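Side-chain contact in HIAXHD3 (Humicola insolens, PDB 3ZXK), which probably removes arabinofuranose side chains from xylan as an exo-acting family 43 glycoside hydrolase: residues Q167-P170 / D171-Q175. Residues are numbered along the deposited sequence; the frame is centred on the assembly and turned at random.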
loop_
_atom_site.group_PDB
_atom_site.type_symbol
_atom_site.label_atom_id
_atom_site.label_comp_id
_atom_site.label_asym_id
_atom_site.label_seq_id
_atom_site.Cartn_x
_atom_site.Cartn_y
_atom_site.Cartn_z
ATOM N N GLN A 167 -5.673 -26.843 5.205
ATOM C CA GLN A 167 -4.509 -27.245 5.972
ATOM C C GLN A 167 -3.337 -27.382 5.009
ATOM O O GLN A 167 -3.488 -27.984 3.945
ATOM C CB GLN A 167 -4.770 -28.577 6.663
ATOM C CG GLN A 167 -3.611 -28.994 7.546
ATOM C CD GLN A 167 -3.821 -30.321 8.250
ATOM O OE1 GLN A 167 -4.937 -30.679 8.607
ATOM N NE2 GLN A 167 -2.740 -31.035 8.491
ATOM N N LEU A 168 -2.197 -26.795 5.358
ATOM C CA LEU A 168 -1.001 -26.930 4.534
ATOM C C LEU A 168 -0.062 -28.014 5.025
ATOM O O LEU A 168 -0.183 -28.492 6.147
ATOM C CB LEU A 168 -0.253 -25.600 4.499
ATOM C CG LEU A 168 -1.096 -24.368 4.198
ATOM C CD1 LEU A 168 -0.131 -23.227 4.040
ATOM C CD2 LEU A 168 -1.914 -24.546 2.928
ATOM N N SER A 169 0.855 -28.410 4.141
ATOM C CA SER A 169 1.874 -29.374 4.501
ATOM C C SER A 169 2.827 -28.771 5.563
ATOM O O SER A 169 2.866 -27.541 5.767
ATOM C CB SER A 169 2.665 -29.780 3.252
ATOM O OG SER A 169 3.227 -28.638 2.637
ATOM N N PRO A 170 3.597 -29.629 6.244
ATOM C CA PRO A 170 4.486 -29.084 7.272
ATOM C C PRO A 170 5.400 -27.945 6.786
ATOM O O PRO A 170 5.657 -27.008 7.560
ATOM C CB PRO A 170 5.275 -30.319 7.732
ATOM C CG PRO A 170 4.299 -31.454 7.548
ATOM C CD PRO A 170 3.470 -31.101 6.342
ATOM N N ASP A 171 5.912 -28.020 5.549
ATOM C CA ASP A 171 6.759 -26.937 5.034
ATOM C C ASP A 171 5.991 -25.722 4.459
ATOM O O ASP A 171 6.608 -24.754 4.023
ATOM C CB ASP A 171 7.816 -27.461 4.040
ATOM C CG ASP A 171 7.225 -27.973 2.749
ATOM O OD1 ASP A 171 5.994 -27.807 2.512
ATOM O OD2 ASP A 171 7.991 -28.582 1.959
ATOM N N GLY A 172 4.658 -25.788 4.473
ATOM C CA GLY A 172 3.816 -24.687 4.018
ATOM C C GLY A 172 3.675 -24.586 2.513
ATOM O O GLY A 172 3.117 -23.606 2.001
ATOM N N THR A 173 4.216 -25.562 1.779
ATOM C CA THR A 173 4.283 -25.412 0.300
ATOM C C THR A 173 3.169 -26.076 -0.489
ATOM O O THR A 173 3.052 -25.807 -1.680
ATOM C CB THR A 173 5.633 -25.873 -0.285
ATOM O OG1 THR A 173 5.727 -27.294 -0.109
ATOM C CG2 THR A 173 6.801 -25.149 0.406
ATOM N N ARG A 174 2.367 -26.928 0.152
ATOM C CA ARG A 174 1.333 -27.682 -0.519
ATOM C C ARG A 174 0.048 -27.655 0.305
ATOM O O ARG A 174 0.079 -27.593 1.536
ATOM C CB ARG A 174 1.749 -29.150 -0.656
ATOM C CG ARG A 174 2.954 -29.376 -1.565
ATOM C CD ARG A 174 3.348 -30.856 -1.617
ATOM N NE ARG A 174 3.555 -31.465 -0.294
ATOM C CZ ARG A 174 2.687 -32.285 0.312
ATOM N NH1 ARG A 174 1.533 -32.620 -0.267
ATOM N NH2 ARG A 174 2.967 -32.779 1.506
ATOM N N GLN A 175 -1.080 -27.764 -0.381
ATOM C CA GLN A 175 -2.333 -27.997 0.320
ATOM C C GLN A 175 -2.477 -29.481 0.664
ATOM O O GLN A 175 -2.312 -30.340 -0.215
ATOM C CB GLN A 175 -3.455 -27.567 -0.588
ATOM C CG GLN A 175 -4.841 -27.750 -0.035
ATOM C CD GLN A 175 -5.879 -27.246 -1.009
ATOM O OE1 GLN A 175 -6.045 -26.039 -1.197
ATOM N NE2 GLN A 175 -6.553 -28.172 -1.666
#
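The torsions bring Ser169 OG to Asp171 OD1: Ser169 OG and Asp171 CG each sit between the backbone N and the carbonyl carbon of their own residue (chi1 57° and 68°). Ser169 OG donates to Asp171 OD1 at 2.9 Å, nearly in line with the C-O bond. The same hydroxyl accepts the backbone N of Arg174 at 3.1 Å. Asp171 OD1 takes two further donors. Thr173 N reaches it at 3.0 Å, which makes an Asx turn, and Thr173 OG1 at 2.7 Å; both come from above the carboxylate plane. Three bonds thus grip one carboxylate oxygen and probably fix the rotation of the group. The backbone forms a type I turn from Ser169 to Gly172, closed by Gly172 N to Ser169 O at 2.8 Å. Ser169 N donates to Arg174 O at 2.8 Å. The Arg174 chain bends at chi3 (-53°) and lays one face of its guanidinium over Ser169 CB, with NH2 3.5 Å away. An alanine in place of Ser169 would probably deprive Asp171 OD1 of one of its three donors and Arg174 N of its side-chain acceptor, leaving the carboxylate less fixed. Leu168 CD1 lies 3.9 Å from Gly172 O. Tyr100 OH bonds to Gly172 O, and Arg91 NH2 to Pro170 O. The whole is the hairpin connection between antiparallel strands 163-168 and 175-183, in one four-stranded blade of the family 43 beta-propeller.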